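Pseudouridine synthase (Pyrococcus abyssi, PDB 2AUS) probably converts uridine to pseudouridine in RNA, as the archaeal Cbf5 member of the TruB family of pseudouridine synthases. Local coordinates at residues V18-D22 and T306-R312; L250-K256 and L286-L292; V260-H265 and P326-K332. One frame throughout, in Å; residues are numbered along the deposited sequence.

Contact 1 of 3, residues V18-D22 and T306-R312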
# COMPACT_ATOMS: atom_id res chain seq x y z
N VAL A 18 40.27 -6.21 -27.00
CA VAL A 18 41.13 -6.64 -25.89
C VAL A 18 42.57 -6.77 -26.38
O VAL A 18 42.83 -7.40 -27.40
CB VAL A 18 40.68 -8.01 -25.32
CG1 VAL A 18 41.65 -8.46 -24.24
CG2 VAL A 18 39.27 -7.91 -24.75
N ILE A 19 43.50 -6.17 -25.65
CA ILE A 19 44.90 -6.23 -26.02
C ILE A 19 45.67 -7.03 -24.97
O ILE A 19 45.69 -6.68 -23.79
CB ILE A 19 45.50 -4.82 -26.13
CG1 ILE A 19 44.69 -4.00 -27.14
CG2 ILE A 19 46.96 -4.90 -26.55
CD1 ILE A 19 45.16 -2.58 -27.32
N VAL A 20 46.28 -8.12 -25.42
CA VAL A 20 47.04 -9.00 -24.53
C VAL A 20 48.47 -8.54 -24.34
O VAL A 20 49.23 -8.38 -25.29
CB VAL A 20 47.05 -10.45 -25.05
CG1 VAL A 20 47.85 -11.32 -24.12
CG2 VAL A 20 45.64 -10.96 -25.17
N LYS A 21 48.84 -8.34 -23.08
CA LYS A 21 50.17 -7.90 -22.72
C LYS A 21 51.01 -9.15 -22.39
O LYS A 21 52.15 -9.27 -22.83
CB LYS A 21 50.08 -6.96 -21.52
CG LYS A 21 51.34 -6.21 -21.13
CD LYS A 21 51.04 -5.29 -19.95
CE LYS A 21 52.30 -4.69 -19.34
NZ LYS A 21 52.99 -3.75 -20.24
N ASP A 22 50.42 -10.08 -21.64
CA ASP A 22 51.11 -11.31 -21.24
C ASP A 22 50.39 -12.53 -21.81
O ASP A 22 49.46 -13.05 -21.20
CB ASP A 22 51.14 -11.41 -19.71
CG ASP A 22 52.04 -12.54 -19.21
OD1 ASP A 22 52.10 -13.61 -19.85
OD2 ASP A 22 52.69 -12.35 -18.16
N THR A 306 45.43 2.94 -22.06
CA THR A 306 45.68 1.56 -22.48
C THR A 306 47.07 1.44 -23.08
O THR A 306 47.82 0.52 -22.75
CB THR A 306 44.67 1.10 -23.56
OG1 THR A 306 43.38 0.91 -22.96
CG2 THR A 306 45.12 -0.20 -24.19
N GLN A 307 47.41 2.38 -23.95
CA GLN A 307 48.71 2.38 -24.62
C GLN A 307 49.86 2.45 -23.63
O GLN A 307 50.84 1.72 -23.75
CB GLN A 307 48.80 3.55 -25.61
CG GLN A 307 50.00 3.47 -26.53
CD GLN A 307 50.10 2.13 -27.24
OE1 GLN A 307 49.13 1.66 -27.85
NE2 GLN A 307 51.27 1.50 -27.18
N GLU A 308 49.74 3.34 -22.65
CA GLU A 308 50.78 3.47 -21.64
C GLU A 308 50.91 2.18 -20.82
O GLU A 308 52.02 1.74 -20.51
CB GLU A 308 50.47 4.65 -20.72
CG GLU A 308 51.06 5.96 -21.22
CD GLU A 308 50.26 7.18 -20.78
OE1 GLU A 308 49.80 7.20 -19.62
OE2 GLU A 308 50.11 8.11 -21.60
N MET A 309 49.78 1.56 -20.50
CA MET A 309 49.81 0.33 -19.72
C MET A 309 50.50 -0.80 -20.49
O MET A 309 51.14 -1.67 -19.90
CB MET A 309 48.39 -0.09 -19.32
CG MET A 309 47.81 0.79 -18.22
SD MET A 309 46.20 0.26 -17.62
CE MET A 309 45.18 1.70 -18.02
N ILE A 310 50.37 -0.77 -21.81
CA ILE A 310 51.00 -1.78 -22.64
C ILE A 310 52.49 -1.48 -22.84
O ILE A 310 53.33 -2.37 -22.74
CB ILE A 310 50.33 -1.88 -24.01
CG1 ILE A 310 48.86 -2.23 -23.85
CG2 ILE A 310 51.03 -2.94 -24.86
CD1 ILE A 310 48.07 -2.15 -25.13
N GLU A 311 52.80 -0.21 -23.11
CA GLU A 311 54.18 0.20 -23.34
C GLU A 311 55.06 0.16 -22.10
O GLU A 311 56.08 -0.52 -22.08
CB GLU A 311 54.22 1.62 -23.93
CG GLU A 311 53.42 1.80 -25.20
CD GLU A 311 53.40 3.24 -25.68
OE1 GLU A 311 53.08 4.14 -24.87
OE2 GLU A 311 53.70 3.47 -26.87
N ARG A 312 54.66 0.90 -21.07
CA ARG A 312 55.42 0.95 -19.83
C ARG A 312 55.54 -0.41 -19.18
O ARG A 312 54.86 -1.36 -19.58
CB ARG A 312 54.78 1.95 -18.86
CG ARG A 312 54.80 3.37 -19.39
CD ARG A 312 54.05 4.35 -18.51
NE ARG A 312 54.01 5.68 -19.10
CZ ARG A 312 53.22 6.67 -18.68
NH1 ARG A 312 52.40 6.48 -17.66
NH2 ARG A 312 53.25 7.85 -19.29
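The ammonium group of Lys-21, just past edge strand 18-20, bonds carbonyls at the C-terminal end of helix 306-311 in the PUA region. The segments are 284 positions apart in sequence, yet the N-terminal strand lies along strand 274-278 as an outermost strand of the sheet of the PUA region, and the helix packs beside it. The chain of Lys-21 leaves with CG anti to the backbone N (chi1 -170°) and runs extended to CE; only the last torsion bends, swinging NZ into the group of carbonyls at the helix end. There NZ donates to Met-309 O at 2.8 Å, in the carbonyl plane and on a lone pair, and to Arg-312 O at 3.1 Å, close to head-on with a C=O...N angle of 173°. Ile-310 O lies 2.9 Å from the same nitrogen. Arg-312 is where the backbone leaves helical geometry, so the ammonium group sits where the helix dipole would be expected to favour a positive charge. A hydrophobic patch lies next to this polar grip. Ile-19 CG2 meets Ile-310 CD1 at 3.3 Å, tighter than usual, the two side chains crossing at about a right angle, while Ile-19 CD1 reaches Thr-306 CG2 at 3.9 Å. The hydroxyl of Thr-306 is engaged separately, with Asn-278 O and Ile-281 N, at the beginning of the helix. Met-309 and Ile-310 also touch Leu-277 of strand 274-278. The contact thus joins an N-terminal strand, added at the edge of the PUA-region sheet, to the helix packed against it.

Contact 2 of 3, residues L250-K256 and L286-L292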
# COMPACT_ATOMS: atom_id res chain seq x y z
N LEU A 250 31.74 -1.68 -18.54
CA LEU A 250 32.94 -0.93 -18.17
C LEU A 250 34.21 -1.47 -18.82
O LEU A 250 34.30 -2.65 -19.14
CB LEU A 250 33.17 -0.95 -16.66
CG LEU A 250 32.17 -0.32 -15.70
CD1 LEU A 250 32.75 -0.37 -14.30
CD2 LEU A 250 31.87 1.11 -16.11
N PRO A 251 35.20 -0.60 -19.03
CA PRO A 251 36.48 -0.99 -19.62
C PRO A 251 37.12 -1.90 -18.56
O PRO A 251 37.04 -1.61 -17.36
CB PRO A 251 37.24 0.33 -19.74
CG PRO A 251 36.15 1.36 -19.79
CD PRO A 251 35.17 0.86 -18.78
N LYS A 252 37.75 -2.99 -18.98
CA LYS A 252 38.35 -3.88 -18.00
C LYS A 252 39.84 -4.09 -18.13
O LYS A 252 40.42 -3.89 -19.19
CB LYS A 252 37.65 -5.25 -18.08
CG LYS A 252 36.18 -5.18 -17.79
CD LYS A 252 35.49 -6.49 -18.11
CE LYS A 252 34.00 -6.38 -17.89
NZ LYS A 252 33.30 -7.65 -18.20
N ILE A 253 40.45 -4.50 -17.02
CA ILE A 253 41.88 -4.80 -16.96
C ILE A 253 41.97 -6.15 -16.25
O ILE A 253 41.53 -6.29 -15.12
CB ILE A 253 42.67 -3.75 -16.15
CG1 ILE A 253 42.53 -2.38 -16.83
CG2 ILE A 253 44.16 -4.16 -16.07
CD1 ILE A 253 43.17 -1.24 -16.04
N TRP A 254 42.51 -7.14 -16.94
CA TRP A 254 42.65 -8.49 -16.41
C TRP A 254 44.04 -8.66 -15.80
O TRP A 254 45.05 -8.38 -16.44
CB TRP A 254 42.40 -9.50 -17.53
CG TRP A 254 40.95 -9.59 -17.94
CD1 TRP A 254 40.02 -10.46 -17.46
CD2 TRP A 254 40.29 -8.81 -18.96
NE1 TRP A 254 38.83 -10.29 -18.12
CE2 TRP A 254 38.96 -9.28 -19.04
CE3 TRP A 254 40.70 -7.76 -19.81
CZ2 TRP A 254 38.03 -8.75 -19.95
CZ3 TRP A 254 39.77 -7.23 -20.72
CH2 TRP A 254 38.45 -7.72 -20.77
N ILE A 255 44.10 -9.14 -14.57
CA ILE A 255 45.38 -9.28 -13.91
C ILE A 255 45.79 -10.67 -13.48
O ILE A 255 44.97 -11.58 -13.37
CB ILE A 255 45.44 -8.35 -12.68
CG1 ILE A 255 44.42 -8.80 -11.63
CG2 ILE A 255 45.14 -6.92 -13.12
CD1 ILE A 255 44.48 -8.04 -10.33
N LYS A 256 47.10 -10.83 -13.27
CA LYS A 256 47.67 -12.10 -12.85
C LYS A 256 47.17 -12.47 -11.47
O LYS A 256 46.77 -11.59 -10.70
CB LYS A 256 49.20 -12.00 -12.80
CG LYS A 256 49.84 -11.48 -14.06
CD LYS A 256 51.35 -11.37 -13.93
CE LYS A 256 51.95 -10.74 -15.18
NZ LYS A 256 53.45 -10.72 -15.16
N LEU A 286 36.74 5.15 -15.18
CA LEU A 286 36.36 4.16 -14.18
C LEU A 286 36.60 2.82 -14.86
O LEU A 286 36.08 2.57 -15.95
CB LEU A 286 34.89 4.32 -13.83
CG LEU A 286 34.23 3.25 -12.95
CD1 LEU A 286 34.92 3.17 -11.60
CD2 LEU A 286 32.75 3.61 -12.78
N VAL A 287 37.41 1.96 -14.24
CA VAL A 287 37.68 0.67 -14.83
C VAL A 287 37.42 -0.45 -13.85
O VAL A 287 37.40 -0.23 -12.64
CB VAL A 287 39.15 0.55 -15.31
CG1 VAL A 287 39.44 1.62 -16.35
CG2 VAL A 287 40.11 0.66 -14.12
N ALA A 288 37.21 -1.65 -14.38
CA ALA A 288 36.97 -2.81 -13.54
C ALA A 288 38.20 -3.71 -13.67
O ALA A 288 38.60 -4.05 -14.77
CB ALA A 288 35.71 -3.54 -13.99
N ILE A 289 38.79 -4.07 -12.53
CA ILE A 289 39.96 -4.94 -12.50
C ILE A 289 39.42 -6.36 -12.38
O ILE A 289 38.66 -6.66 -11.46
CB ILE A 289 40.84 -4.65 -11.29
CG1 ILE A 289 41.35 -3.20 -11.35
CG2 ILE A 289 41.97 -5.67 -11.23
CD1 ILE A 289 42.24 -2.83 -10.20
N MET A 290 39.84 -7.23 -13.30
CA MET A 290 39.33 -8.59 -13.32
C MET A 290 40.40 -9.65 -13.16
O MET A 290 41.56 -9.44 -13.53
CB MET A 290 38.62 -8.85 -14.65
CG MET A 290 37.63 -7.77 -15.11
SD MET A 290 36.18 -7.52 -14.08
CE MET A 290 35.19 -8.94 -14.48
N THR A 291 40.01 -10.81 -12.64
CA THR A 291 40.95 -11.92 -12.53
C THR A 291 40.87 -12.59 -13.89
O THR A 291 39.99 -12.28 -14.70
CB THR A 291 40.51 -13.00 -11.53
OG1 THR A 291 39.32 -13.63 -12.03
CG2 THR A 291 40.26 -12.42 -10.13
N LEU A 292 41.78 -13.53 -14.13
CA LEU A 292 41.80 -14.26 -15.39
C LEU A 292 40.58 -15.17 -15.55
O LEU A 292 40.37 -15.76 -16.61
CB LEU A 292 43.10 -15.06 -15.52
CG LEU A 292 44.31 -14.12 -15.66
CD1 LEU A 292 45.63 -14.89 -15.68
CD2 LEU A 292 44.12 -13.32 -16.92
O HOH W 1 43.86 -13.68 -12.25
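Strands 252-255 and 286-291 run in the same direction, their axes 4.5 Å apart at closest and crossed by 29°, and form the one parallel pairing in the mixed sheet of the PUA fold. Four backbone hydrogen bonds weave the pair together: Ala-288 uses its N-H toward Pro-251 and its carbonyl toward Ile-253 N, and Met-290 does the same between Ile-253 O and Ile-255 N. The shortest, Met-290 N to Ile-253 O, measures 2.7 Å and is almost straight at the hydrogen, 173°.

The face carrying Lys-252, Trp-254, Ala-288 and Met-290 is a blend of aliphatic and aromatic surface. Met-290 CB lies over the pyrrole-side rim of the Trp-254 indole, 3.5 Å from CD1, the two side chains pointing the same way. With Met-290 CG anti to the carbonyl carbon (chi1 -47°), that atom also meets Lys-252 CD at 3.9 Å. At the indole edge, in the ring plane, Thr-291 O approaches Trp-254 CD1 to 3.3 Å, while NE1 is bound by Asp-294. The other face is mainly aliphatic: Ile-255 CD1 packs on Ile-289 CG2 at 3.6 Å, and Ile-253 CD1 reaches Val-287 CG2; Thr-291 OG1, also on this face, is bonded to Glu-295. Where the strands part, a water links the two backbones, donating to Ile-255 O at 2.6 Å and accepting from Leu-292 N at 2.8 Å.

Contact 3 of 3, residues V260-H265 and P326-K332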
# COMPACT_ATOMS: atom_id res chain seq x y z
N VAL A 260 46.23 -10.19 -8.05
CA VAL A 260 44.91 -10.23 -7.42
C VAL A 260 45.08 -10.18 -5.90
O VAL A 260 44.37 -9.46 -5.21
CB VAL A 260 44.13 -11.50 -7.78
CG1 VAL A 260 42.81 -11.51 -7.03
CG2 VAL A 260 43.87 -11.56 -9.28
N ALA A 261 46.03 -10.96 -5.39
CA ALA A 261 46.28 -11.01 -3.96
C ALA A 261 46.68 -9.64 -3.43
O ALA A 261 46.17 -9.17 -2.41
CB ALA A 261 47.38 -12.03 -3.65
N ALA A 262 47.60 -8.99 -4.14
CA ALA A 262 48.07 -7.67 -3.75
C ALA A 262 46.93 -6.65 -3.74
O ALA A 262 46.80 -5.87 -2.79
CB ALA A 262 49.18 -7.21 -4.69
N VAL A 263 46.11 -6.65 -4.79
CA VAL A 263 45.00 -5.72 -4.86
C VAL A 263 43.96 -6.06 -3.81
O VAL A 263 43.38 -5.17 -3.19
CB VAL A 263 44.34 -5.73 -6.27
CG1 VAL A 263 43.07 -4.91 -6.25
CG2 VAL A 263 45.30 -5.17 -7.30
N ALA A 264 43.71 -7.35 -3.60
CA ALA A 264 42.75 -7.78 -2.59
C ALA A 264 43.19 -7.33 -1.20
O ALA A 264 42.36 -7.14 -0.30
CB ALA A 264 42.59 -9.30 -2.62
N HIS A 265 44.50 -7.19 -1.01
CA HIS A 265 45.03 -6.76 0.28
C HIS A 265 45.19 -5.25 0.39
O HIS A 265 45.89 -4.75 1.28
CB HIS A 265 46.37 -7.44 0.56
CG HIS A 265 46.25 -8.88 0.95
ND1 HIS A 265 45.76 -9.85 0.10
CD2 HIS A 265 46.53 -9.52 2.11
CE1 HIS A 265 45.74 -11.02 0.71
NE2 HIS A 265 46.20 -10.85 1.94
N PRO A 326 37.52 -11.07 -1.85
CA PRO A 326 37.95 -11.31 -0.46
C PRO A 326 39.42 -11.75 -0.47
O PRO A 326 39.90 -12.30 -1.46
CB PRO A 326 36.99 -12.41 0.01
CG PRO A 326 36.67 -13.16 -1.27
CD PRO A 326 36.48 -12.04 -2.26
N ARG A 327 40.13 -11.50 0.63
CA ARG A 327 41.55 -11.84 0.72
C ARG A 327 41.88 -13.33 0.59
O ARG A 327 43.01 -13.68 0.24
CB ARG A 327 42.13 -11.34 2.04
CG ARG A 327 42.12 -9.83 2.17
CD ARG A 327 42.35 -9.42 3.62
NE ARG A 327 42.18 -7.98 3.81
CZ ARG A 327 43.17 -7.13 4.00
NH1 ARG A 327 44.43 -7.56 4.02
NH2 ARG A 327 42.91 -5.83 4.15
N ASP A 328 40.90 -14.18 0.84
CA ASP A 328 41.10 -15.63 0.82
C ASP A 328 41.02 -16.39 -0.51
O ASP A 328 41.50 -17.52 -0.60
CB ASP A 328 40.12 -16.27 1.82
CG ASP A 328 40.31 -17.77 1.96
OD1 ASP A 328 39.60 -18.53 1.25
OD2 ASP A 328 41.17 -18.19 2.78
N TRP A 329 40.42 -15.79 -1.53
CA TRP A 329 40.30 -16.48 -2.81
C TRP A 329 41.63 -16.65 -3.52
O TRP A 329 41.91 -17.71 -4.04
CB TRP A 329 39.29 -15.75 -3.72
CG TRP A 329 37.87 -15.89 -3.23
CD1 TRP A 329 37.45 -16.45 -2.05
CD2 TRP A 329 36.69 -15.42 -3.89
NE1 TRP A 329 36.09 -16.35 -1.94
CE2 TRP A 329 35.59 -15.71 -3.05
CE3 TRP A 329 36.45 -14.76 -5.11
CZ2 TRP A 329 34.28 -15.39 -3.39
CZ3 TRP A 329 35.14 -14.43 -5.44
CH2 TRP A 329 34.08 -14.74 -4.58
N TYR A 330 42.45 -15.60 -3.52
CA TYR A 330 43.77 -15.65 -4.14
C TYR A 330 44.70 -15.21 -3.01
O TYR A 330 45.22 -14.10 -3.00
CB TYR A 330 43.86 -14.67 -5.32
CG TYR A 330 43.02 -15.08 -6.52
CD1 TYR A 330 43.60 -15.67 -7.64
CD2 TYR A 330 41.63 -14.89 -6.52
CE1 TYR A 330 42.84 -16.05 -8.74
CE2 TYR A 330 40.85 -15.27 -7.61
CZ TYR A 330 41.47 -15.85 -8.72
OH TYR A 330 40.71 -16.27 -9.78
N PRO A 331 44.94 -16.11 -2.06
CA PRO A 331 45.78 -15.85 -0.89
C PRO A 331 47.24 -15.52 -1.11
O PRO A 331 47.88 -16.02 -2.04
CB PRO A 331 45.63 -17.13 -0.08
CG PRO A 331 45.61 -18.17 -1.15
CD PRO A 331 44.63 -17.55 -2.16
N LYS A 332 47.77 -14.66 -0.24
CA LYS A 332 49.18 -14.34 -0.28
C LYS A 332 49.80 -15.46 0.54
O LYS A 332 49.39 -15.72 1.67
CB LYS A 332 49.47 -13.00 0.40
CG LYS A 332 49.23 -11.80 -0.49
CD LYS A 332 49.84 -10.56 0.13
CE LYS A 332 49.58 -9.33 -0.71
NZ LYS A 332 50.20 -8.13 -0.09
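CH-pi contacts centre on His-265, the first residue beyond helix 257-264, whose imidazole is sandwiched between two aliphatic chains of the C-terminal tail. Arg-327 CG stands 4.1 Å from the ring centroid on one face; Lys-332 CD stands 3.9 Å from it on the opposite face, that lysine being extended and running in the opposite direction to the histidine. The Arg-327 guanidinium is steeply inclined to the ring, by 69°, and brings NH1 to 3.4 Å from His-265 CD2.

Apolar packing continues along the helix. Val-260 lies over one face of the Tyr-330 ring, its CG1 touching CD2 at 3.6 Å, and Ala-261 CB meets Lys-332 CG at 3.7 Å. The phenol oxygen of Tyr-330 reaches beyond, to Glu-295 and Lys-293.

No hydrogen bond crosses between the segments. Within the helix segment, His-265 ND1 donates to Ala-261 O at 2.6 Å, and this bond, though bent to 139°, helps to fix the ring's rotation; the backbone N of His-265 reaches that oxygen from the other face of its carbonyl plane. With two basic side chains alongside, the imidazole would probably be disfavoured from taking up a second proton, and the tail adheres by methylene and aromatic surface, without a salt bridge between the segments.

In the fold
All three contacts gather in the PUA region, yet they differ in depth and chemistry. Contact 2 is the most buried of the three and lies within the sheet, built on backbone hydrogen bonds; contacts 1 and 3 lie farther out, each joining a distant terminal segment to a helix of that region. Contacts 1 and 2 share the sheet and touch where Met-309 packs on Ile-253 and Val-18 on Trp-254. Contact 3 adjoins contact 2 through Thr-291 and Ile-255, since helix 257-264 directly follows strand 252-255. Contacts 1 and 3 do not meet, their nearest atoms being about 12 Å apart; both use lysines, one through its ammonium group, the other chiefly through its methylenes.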